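Local coordinates for protein rhamnosidase B (PDB 2OKX) that hydrolyses alpha-L-rhamnosidic bonds to release terminal L-rhamnose from glycosides, as a multidomain bacterial enzyme of glycoside hydrolase family 78, at residues Pro893-Leu898 / Val915-Val920; Val335-Ile340 / Ser390-Glu395; Leu52-Glu57 / Tyr76-Gln81. All coordinates share one frame; numbering follows the deposited sequence.

Contact 1. Residues Pro893-Leu898 / Val915-Val920; sequences PQPCDL and VSWEFV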
loop_
_atom_site.group_PDB
_atom_site.type_symbol
_atom_site.label_atom_id
_atom_site.label_comp_id
_atom_site.label_asym_id
_atom_site.label_seq_id
_atom_site.Cartn_x
_atom_site.Cartn_y
_atom_site.Cartn_z
ATOM N N PRO A 893 31.593 4.083 17.669
ATOM C CA PRO A 893 30.629 3.329 18.476
ATOM C C PRO A 893 30.099 4.104 19.678
ATOM O O PRO A 893 30.785 4.966 20.230
ATOM C CB PRO A 893 31.427 2.095 18.912
ATOM C CG PRO A 893 32.470 1.942 17.836
ATOM C CD PRO A 893 32.889 3.382 17.618
ATOM N N GLN A 894 28.857 3.798 20.054
ATOM C CA GLN A 894 28.202 4.384 21.218
ATOM C C GLN A 894 27.508 3.192 21.877
ATOM O O GLN A 894 26.301 2.998 21.725
ATOM C CB GLN A 894 27.170 5.448 20.811
ATOM C CG GLN A 894 27.781 6.721 20.220
ATOM C CD GLN A 894 28.757 7.407 21.168
ATOM O OE1 GLN A 894 29.533 8.268 20.754
ATOM N NE2 GLN A 894 28.715 7.036 22.445
ATOM N N PRO A 895 28.279 2.361 22.598
ATOM C CA PRO A 895 27.780 1.168 23.286
ATOM C C PRO A 895 26.649 1.387 24.287
ATOM O O PRO A 895 25.845 0.480 24.523
ATOM C CB PRO A 895 29.031 0.612 23.965
ATOM C CG PRO A 895 30.145 1.076 23.061
ATOM C CD PRO A 895 29.738 2.490 22.776
ATOM N N CYS A 896 26.590 2.575 24.876
ATOM C CA CYS A 896 25.564 2.864 25.871
ATOM C C CYS A 896 25.675 1.783 26.938
ATOM O O CYS A 896 26.739 1.615 27.534
ATOM C CB CYS A 896 24.173 2.850 25.228
ATOM S SG CYS A 896 23.974 4.082 23.932
ATOM N N ASP A 897 24.600 1.034 27.174
ATOM C CA ASP A 897 24.646 -0.019 28.192
ATOM C C ASP A 897 24.859 -1.426 27.643
ATOM O O ASP A 897 24.660 -2.410 28.356
ATOM C CB ASP A 897 23.375 0.009 29.050
ATOM C CG ASP A 897 22.096 -0.072 28.224
ATOM O OD1 ASP A 897 21.012 0.073 28.825
ATOM O OD2 ASP A 897 22.165 -0.278 26.989
ATOM N N LEU A 898 25.272 -1.523 26.383
ATOM C CA LEU A 898 25.508 -2.821 25.752
ATOM C C LEU A 898 26.917 -3.340 26.056
ATOM O O LEU A 898 27.840 -2.550 26.278
ATOM C CB LEU A 898 25.330 -2.694 24.238
ATOM C CG LEU A 898 23.980 -2.148 23.758
ATOM C CD1 LEU A 898 23.993 -2.017 22.237
ATOM C CD2 LEU A 898 22.852 -3.083 24.215
ATOM N N VAL A 915 31.788 -4.336 11.293
ATOM C CA VAL A 915 32.292 -3.847 12.570
ATOM C C VAL A 915 31.816 -4.707 13.732
ATOM O O VAL A 915 30.663 -5.128 13.777
ATOM C CB VAL A 915 31.824 -2.396 12.834
ATOM C CG1 VAL A 915 32.172 -1.978 14.259
ATOM C CG2 VAL A 915 32.470 -1.449 11.830
ATOM N N SER A 916 32.713 -4.981 14.669
ATOM C CA SER A 916 32.339 -5.742 15.850
ATOM C C SER A 916 33.111 -5.177 17.029
ATOM O O SER A 916 34.269 -4.770 16.884
ATOM C CB SER A 916 32.671 -7.225 15.679
ATOM O OG SER A 916 34.071 -7.446 15.701
ATOM N N TRP A 917 32.466 -5.122 18.189
ATOM C CA TRP A 917 33.136 -4.645 19.383
ATOM C C TRP A 917 32.524 -5.250 20.630
ATOM O O TRP A 917 31.382 -5.707 20.619
ATOM C CB TRP A 917 33.128 -3.102 19.482
ATOM C CG TRP A 917 31.811 -2.398 19.253
ATOM C CD1 TRP A 917 31.458 -1.658 18.155
ATOM C CD2 TRP A 917 30.709 -2.297 20.170
ATOM N NE1 TRP A 917 30.214 -1.098 18.336
ATOM C CE2 TRP A 917 29.731 -1.475 19.562
ATOM C CE3 TRP A 917 30.453 -2.822 21.445
ATOM C CZ2 TRP A 917 28.516 -1.165 20.186
ATOM C CZ3 TRP A 917 29.241 -2.515 22.066
ATOM C CH2 TRP A 917 28.290 -1.695 21.434
ATOM N N GLU A 918 33.309 -5.281 21.698
ATOM C CA GLU A 918 32.842 -5.805 22.969
ATOM C C GLU A 918 33.761 -5.302 24.067
ATOM O O GLU A 918 34.945 -5.062 23.827
ATOM C CB GLU A 918 32.843 -7.333 22.947
ATOM C CG GLU A 918 34.206 -7.975 23.059
ATOM C CD GLU A 918 34.128 -9.486 22.989
ATOM O OE1 GLU A 918 33.900 -10.018 21.884
ATOM O OE2 GLU A 918 34.278 -10.144 24.040
ATOM N N PHE A 919 33.218 -5.113 25.266
ATOM C CA PHE A 919 34.041 -4.670 26.382
ATOM C C PHE A 919 34.778 -5.885 26.917
ATOM O O PHE A 919 34.158 -6.899 27.233
ATOM C CB PHE A 919 33.184 -4.051 27.492
ATOM C CG PHE A 919 32.743 -2.651 27.201
ATOM C CD1 PHE A 919 31.513 -2.400 26.603
ATOM C CD2 PHE A 919 33.576 -1.573 27.502
ATOM C CE1 PHE A 919 31.118 -1.097 26.306
ATOM C CE2 PHE A 919 33.189 -0.271 27.210
ATOM C CZ PHE A 919 31.956 -0.031 26.609
ATOM N N VAL A 920 36.102 -5.794 26.999
ATOM C CA VAL A 920 36.906 -6.909 27.497
ATOM C C VAL A 920 37.192 -6.727 28.982
ATOM O O VAL A 920 37.578 -7.667 29.672
ATOM C CB VAL A 920 38.235 -7.032 26.725
ATOM C CG1 VAL A 920 37.946 -7.308 25.254
ATOM C CG2 VAL A 920 39.053 -5.755 26.877
#
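Trp917 reaches from its strand to all three apolar residues of the loop Pro893-Leu898 that touch it. Its CG sits between the backbone N and the carbonyl carbon (chi1 48°), and the indole projects from the strand into the loop, with the pyrrole part at Pro893 and the far rim of the benzene ring at Pro895 and Leu898. Pro893 meets the ring obliquely, CB 3.5 Å from Trp917 NE1, while CG lies beside CD1. The N-H of that same nitrogen is bound by the carbonyl O of Leu877, so the indole is pinned by a polar bond as well as by packing. Pro895 covers one face: its CG stands 3.9 Å from the centroid of the six-membered ring of Trp917, 17° off the normal, in a CH-pi contact displaced toward the rim. Leu898 comes in at the edge, CB 4.2 Å from Trp917 CH2 and close to the ring plane. Two residues on, Phe919 also points toward the loop but uses only its rim. Pro895 CB lies 3.6 Å from Phe919 CE1, and the same CE1 is 3.6 Å from Leu898 O, both partners near the ring plane. Pro895 is thus wedged between two aromatics, its ring lying on the indole face and its CB reaching the phenyl edge. The loop is held in shape by a type II' beta turn, Leu898 N giving a 2.8 Å hydrogen bond to Pro895 O, with Cys896 at the positive phi (55°) that this turn requires. Within the turn, Asp897 forms a salt bridge with Arg825 of helix 817-833. Prolines and a leucine of the loop thus pack on aromatics of the C-terminal beta domain while its turn leans on helix 817-833, a junction of sheet and barrel in this rhamnosidase.

Contact 2. Residues Val335-Ile340 / Ser390-Glu395; sequences VPLATI and SLYTEE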
loop_
_atom_site.group_PDB
_atom_site.type_symbol
_atom_site.label_atom_id
_atom_site.label_comp_id
_atom_site.label_asym_id
_atom_site.label_seq_id
_atom_site.Cartn_x
_atom_site.Cartn_y
_atom_site.Cartn_z
ATOM N N VAL A 335 -30.072 -6.575 -10.169
ATOM C CA VAL A 335 -29.625 -6.204 -8.828
ATOM C C VAL A 335 -30.840 -5.784 -8.003
ATOM O O VAL A 335 -31.554 -4.854 -8.373
ATOM C CB VAL A 335 -28.618 -5.032 -8.893
ATOM C CG1 VAL A 335 -28.176 -4.642 -7.496
ATOM C CG2 VAL A 335 -27.426 -5.430 -9.746
ATOM N N PRO A 336 -31.084 -6.464 -6.871
ATOM C CA PRO A 336 -32.211 -6.193 -5.974
ATOM C C PRO A 336 -32.150 -4.894 -5.177
ATOM O O PRO A 336 -32.937 -4.694 -4.251
ATOM C CB PRO A 336 -32.221 -7.418 -5.067
ATOM C CG PRO A 336 -30.761 -7.712 -4.923
ATOM C CD PRO A 336 -30.260 -7.571 -6.351
ATOM N N LEU A 337 -31.219 -4.018 -5.533
ATOM C CA LEU A 337 -31.080 -2.743 -4.843
ATOM C C LEU A 337 -31.150 -1.615 -5.854
ATOM O O LEU A 337 -30.908 -1.812 -7.044
ATOM C CB LEU A 337 -29.728 -2.655 -4.115
ATOM C CG LEU A 337 -29.349 -3.725 -3.091
ATOM C CD1 LEU A 337 -27.947 -3.456 -2.569
ATOM C CD2 LEU A 337 -30.340 -3.722 -1.956
ATOM N N ALA A 338 -31.483 -0.430 -5.364
ATOM C CA ALA A 338 -31.552 0.762 -6.194
ATOM C C ALA A 338 -30.974 1.892 -5.359
ATOM O O ALA A 338 -30.907 1.790 -4.137
ATOM C CB ALA A 338 -32.999 1.069 -6.559
ATOM N N THR A 339 -30.535 2.960 -6.010
ATOM C CA THR A 339 -30.011 4.089 -5.265
ATOM C C THR A 339 -30.891 5.291 -5.567
ATOM O O THR A 339 -31.455 5.397 -6.655
ATOM C CB THR A 339 -28.543 4.397 -5.630
ATOM O OG1 THR A 339 -28.429 4.630 -7.037
ATOM C CG2 THR A 339 -27.652 3.229 -5.236
ATOM N N ILE A 340 -31.026 6.175 -4.587
ATOM C CA ILE A 340 -31.840 7.372 -4.738
ATOM C C ILE A 340 -30.923 8.588 -4.686
ATOM O O ILE A 340 -30.297 8.860 -3.662
ATOM C CB ILE A 340 -32.883 7.466 -3.612
ATOM C CG1 ILE A 340 -33.638 6.140 -3.502
ATOM C CG2 ILE A 340 -33.857 8.602 -3.903
ATOM C CD1 ILE A 340 -34.649 6.094 -2.374
ATOM N N SER A 390 -22.267 -4.261 -12.836
ATOM C CA SER A 390 -20.831 -4.455 -12.666
ATOM C C SER A 390 -20.276 -3.888 -11.354
ATOM O O SER A 390 -19.145 -4.194 -10.968
ATOM C CB SER A 390 -20.075 -3.854 -13.854
ATOM O OG SER A 390 -20.266 -2.453 -13.937
ATOM N N LEU A 391 -21.077 -3.079 -10.669
ATOM C CA LEU A 391 -20.655 -2.468 -9.411
ATOM C C LEU A 391 -21.302 -3.178 -8.232
ATOM O O LEU A 391 -21.252 -2.695 -7.105
ATOM C CB LEU A 391 -21.063 -0.988 -9.384
ATOM C CG LEU A 391 -20.654 -0.116 -10.576
ATOM C CD1 LEU A 391 -21.134 1.315 -10.354
ATOM C CD2 LEU A 391 -19.145 -0.153 -10.751
ATOM N N TYR A 392 -21.894 -4.337 -8.495
ATOM C CA TYR A 392 -22.600 -5.084 -7.463
ATOM C C TYR A 392 -22.331 -6.584 -7.504
ATOM O O TYR A 392 -22.265 -7.179 -8.580
ATOM C CB TYR A 392 -24.104 -4.846 -7.635
ATOM C CG TYR A 392 -24.987 -5.642 -6.709
ATOM C CD1 TYR A 392 -25.347 -5.142 -5.460
ATOM C CD2 TYR A 392 -25.475 -6.896 -7.085
ATOM C CE1 TYR A 392 -26.174 -5.864 -4.609
ATOM C CE2 TYR A 392 -26.302 -7.630 -6.237
ATOM C CZ TYR A 392 -26.647 -7.107 -5.004
ATOM O OH TYR A 392 -27.474 -7.812 -4.163
ATOM N N THR A 393 -22.186 -7.193 -6.329
ATOM C CA THR A 393 -21.972 -8.636 -6.250
ATOM C C THR A 393 -22.403 -9.221 -4.910
ATOM O O THR A 393 -22.217 -8.607 -3.860
ATOM C CB THR A 393 -20.494 -9.036 -6.500
ATOM O OG1 THR A 393 -20.402 -10.468 -6.568
ATOM C CG2 THR A 393 -19.587 -8.534 -5.367
ATOM N N GLU A 394 -22.995 -10.410 -4.961
ATOM C CA GLU A 394 -23.442 -11.106 -3.763
ATOM C C GLU A 394 -22.423 -12.179 -3.365
ATOM O O GLU A 394 -22.653 -12.968 -2.455
ATOM C CB GLU A 394 -24.830 -11.718 -3.997
ATOM C CG GLU A 394 -25.952 -10.692 -3.845
ATOM C CD GLU A 394 -27.291 -11.163 -4.394
ATOM O OE1 GLU A 394 -27.597 -12.368 -4.289
ATOM O OE2 GLU A 394 -28.043 -10.314 -4.917
ATOM N N GLU A 395 -21.297 -12.200 -4.070
ATOM C CA GLU A 395 -20.216 -13.138 -3.772
ATOM C C GLU A 395 -19.244 -12.256 -2.992
ATOM O O GLU A 395 -18.282 -11.728 -3.541
ATOM C CB GLU A 395 -19.609 -13.647 -5.077
ATOM C CG GLU A 395 -20.656 -14.316 -5.976
ATOM C CD GLU A 395 -20.092 -14.813 -7.285
ATOM O OE1 GLU A 395 -19.798 -13.977 -8.172
ATOM O OE2 GLU A 395 -19.936 -16.045 -7.426
#
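Val335 lays its CG1 methyl over the middle of the Tyr392 phenol ring, 3.4 Å from the centroid and only 9° off the ring normal, a very close CH-pi contact. With CG1 anti to the backbone N (chi1 179°), that methyl is set over the ring centre while CG2 is left above one side, 3.6 Å from Tyr392 CD2. Tyr392 has CG anti to the backbone N, extending the ring toward 335-337. Pro336 crosses the far end of the phenol at about a right angle: its CG comes within 3.4 Å of Tyr392 OH, and CD lies obliquely by CZ. Leu337 meets the CE1 flank, away from the CD2 side where Val335 CG2 lies, its CD1 3.6 Å from Tyr392 CE1, again obliquely. The three consecutive residues lie along one side of the ring, from its centre to its hydroxyl. That hydroxyl donates to Glu394 OE2 at 2.7 Å, the carboxylate oxygen lying in the plane of the ring and being approached on its anti side, 20° out of the carboxylate plane. It is also hydrogen-bonded to the hydroxyl of Tyr219, so two partners fix where the phenol ends. Pro336 CG also lies 3.8 Å from Glu394 OE2, which puts apolar carbon alongside the bond. Just past the ring, Thr393 OG1 accepts from Glu395 N at 3.2 Å, an ST turn that bends the chain as it leaves the short strand 392-393. That strand edges one sheet next to 219-223, and 338-340 belongs to another sheet beside 240-252; Leu337 touches Tyr219 on the first and Thr248 on the second. The tyrosine thus fills the margin between two antiparallel sheets, consistent with the beta-sandwich of a galactose-binding-like domain such as D2 of family 78.

Contact 3. Residues Leu52-Glu57 / Tyr76-Gln81; sequences LFVNGE and YDIGGQ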
loop_
_atom_site.group_PDB
_atom_site.type_symbol
_atom_site.label_atom_id
_atom_site.label_comp_id
_atom_site.label_asym_id
_atom_site.label_seq_id
_atom_site.Cartn_x
_atom_site.Cartn_y
_atom_site.Cartn_z
ATOM N N LEU A 52 3.045 -13.109 -17.753
ATOM C CA LEU A 52 3.624 -13.697 -18.960
ATOM C C LEU A 52 3.967 -15.181 -18.900
ATOM O O LEU A 52 4.562 -15.657 -17.928
ATOM C CB LEU A 52 4.887 -12.920 -19.345
ATOM C CG LEU A 52 5.754 -13.485 -20.477
ATOM C CD1 LEU A 52 5.007 -13.374 -21.804
ATOM C CD2 LEU A 52 7.073 -12.719 -20.541
ATOM N N PHE A 53 3.595 -15.899 -19.961
ATOM C CA PHE A 53 3.867 -17.326 -20.086
ATOM C C PHE A 53 4.591 -17.591 -21.406
ATOM O O PHE A 53 4.207 -17.063 -22.451
ATOM C CB PHE A 53 2.574 -18.145 -20.086
ATOM C CG PHE A 53 1.781 -18.050 -18.817
ATOM C CD1 PHE A 53 0.906 -16.989 -18.606
ATOM C CD2 PHE A 53 1.885 -19.036 -17.841
ATOM C CE1 PHE A 53 0.141 -16.916 -17.444
ATOM C CE2 PHE A 53 1.126 -18.972 -16.676
ATOM C CZ PHE A 53 0.253 -17.910 -16.478
ATOM N N VAL A 54 5.646 -18.396 -21.354
ATOM C CA VAL A 54 6.389 -18.745 -22.558
ATOM C C VAL A 54 6.413 -20.261 -22.622
ATOM O O VAL A 54 7.042 -20.922 -21.795
ATOM C CB VAL A 54 7.830 -18.204 -22.529
ATOM C CG1 VAL A 54 8.561 -18.615 -23.798
ATOM C CG2 VAL A 54 7.816 -16.685 -22.406
ATOM N N ASN A 55 5.704 -20.804 -23.605
ATOM C CA ASN A 55 5.601 -22.242 -23.784
ATOM C C ASN A 55 4.981 -22.892 -22.558
ATOM O O ASN A 55 5.357 -23.994 -22.165
ATOM C CB ASN A 55 6.974 -22.852 -24.088
ATOM C CG ASN A 55 7.425 -22.571 -25.505
ATOM O OD1 ASN A 55 6.663 -22.764 -26.453
ATOM N ND2 ASN A 55 8.662 -22.119 -25.662
ATOM N N GLY A 56 4.025 -22.188 -21.958
ATOM C CA GLY A 56 3.331 -22.707 -20.794
ATOM C C GLY A 56 3.951 -22.350 -19.459
ATOM O O GLY A 56 3.293 -22.439 -18.426
ATOM N N GLU A 57 5.212 -21.940 -19.475
ATOM C CA GLU A 57 5.911 -21.587 -18.243
ATOM C C GLU A 57 5.732 -20.113 -17.875
ATOM O O GLU A 57 5.984 -19.229 -18.695
ATOM C CB GLU A 57 7.401 -21.902 -18.394
ATOM C CG GLU A 57 8.224 -21.678 -17.138
ATOM C CD GLU A 57 9.700 -21.972 -17.354
ATOM O OE1 GLU A 57 10.024 -23.085 -17.825
ATOM O OE2 GLU A 57 10.535 -21.091 -17.049
ATOM N N TYR A 76 12.627 -9.527 -21.112
ATOM C CA TYR A 76 13.067 -10.809 -20.565
ATOM C C TYR A 76 13.941 -11.604 -21.519
ATOM O O TYR A 76 13.699 -11.624 -22.724
ATOM C CB TYR A 76 11.879 -11.710 -20.229
ATOM C CG TYR A 76 10.906 -11.167 -19.217
ATOM C CD1 TYR A 76 9.920 -10.252 -19.588
ATOM C CD2 TYR A 76 10.954 -11.588 -17.890
ATOM C CE1 TYR A 76 9.002 -9.771 -18.658
ATOM C CE2 TYR A 76 10.042 -11.114 -16.953
ATOM C CZ TYR A 76 9.070 -10.205 -17.342
ATOM O OH TYR A 76 8.177 -9.723 -16.413
ATOM N N ASP A 77 14.954 -12.265 -20.972
ATOM C CA ASP A 77 15.795 -13.131 -21.780
ATOM C C ASP A 77 15.059 -14.465 -21.665
ATOM O O ASP A 77 15.075 -15.094 -20.603
ATOM C CB ASP A 77 17.189 -13.271 -21.178
ATOM C CG ASP A 77 18.088 -14.174 -22.007
ATOM O OD1 ASP A 77 17.591 -15.198 -22.524
ATOM O OD2 ASP A 77 19.289 -13.865 -22.133
ATOM N N ILE A 78 14.396 -14.887 -22.740
ATOM C CA ILE A 78 13.639 -16.136 -22.714
ATOM C C ILE A 78 14.367 -17.338 -23.306
ATOM O O ILE A 78 13.738 -18.338 -23.645
ATOM C CB ILE A 78 12.289 -15.987 -23.453
ATOM C CG1 ILE A 78 12.532 -15.514 -24.890
ATOM C CG2 ILE A 78 11.388 -15.014 -22.703
ATOM C CD1 ILE A 78 11.283 -15.477 -25.739
ATOM N N GLY A 79 15.688 -17.248 -23.415
ATOM C CA GLY A 79 16.454 -18.348 -23.974
ATOM C C GLY A 79 16.209 -19.656 -23.248
ATOM O O GLY A 79 16.316 -20.736 -23.835
ATOM N N GLY A 80 15.864 -19.557 -21.968
ATOM C CA GLY A 80 15.615 -20.742 -21.171
ATOM C C GLY A 80 14.313 -21.450 -21.481
ATOM O O GLY A 80 14.216 -22.663 -21.309
ATOM N N GLN A 81 13.307 -20.707 -21.931
ATOM C CA GLN A 81 12.016 -21.308 -22.249
ATOM C C GLN A 81 11.835 -21.545 -23.746
ATOM O O GLN A 81 10.908 -22.236 -24.162
ATOM C CB GLN A 81 10.869 -20.424 -21.739
ATOM C CG GLN A 81 10.808 -20.257 -20.224
ATOM C CD GLN A 81 11.756 -19.188 -19.696
ATOM O OE1 GLN A 81 11.882 -19.000 -18.483
ATOM N NE2 GLN A 81 12.417 -18.478 -20.601
#
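The beta hairpin of strands 49-54 and 57-62, closed by a type I' turn from Val54 to Glu57 with Asn55-Gly56 at its tip, meets the end of strand 70-77 and the bend after it. Asn55 ND2 donates to Gln81 O at 2.7 Å, somewhat bent (145°), the donor tilted 33° from the carbonyl plane. Its amide is held further by Asn88 OD1 and Thr89 N, which restrict its rotation. Val54 presses CG1 on Gln81 CB (3.6 Å) and CG2 on Ile78 CG2 (4.0 Å). Leu52 CD2 lies over one face of the Tyr76 ring, 4.2 Å from the centroid and toward the rim. Glu57, extended with CG anti to its backbone N (chi1 -176°), passes across Gln81 at about a right angle; OE2 lies 3.3 Å from Gln81 CG and 2.9 Å from Gln81 OE1, the latter two being acceptors that make no hydrogen bond. At the start of the bend, Asp77 OD1 accepts from Gly79 N in an Asx turn. Leu52 and Val54 also rest on Ile90 of strand 87-96, while Tyr76 and Gln81 touch Val59 of strand 57-62 and Ile78 meets Leu42 of strand 41-47, so the apolar contacts lie between the two sheets of the N-terminal domain.

From the N terminus the chain first closes contact 3, whose 18 intervening residues carry strands 57-62 and 70-77 from one sheet of the N-terminal domain to the other. Contact 2 follows: 49 residues, including helix 362-370 and strand 384-386, leave strand 338-340 and return to pair 392-393 with strand 219-223. Contact 1 comes last, with strand 900-906 in the 16 residues between its segments. The three loops run in series, neither nesting nor crossing. Contacts 1 and 2 lie on opposite sides of the chain's centre. Contact 3 joins the two sheets of the N-terminal domain, contact 2 the margins of two sheets near domain D2, and contact 1 a loop to strand 912-921 of the C-terminal domain.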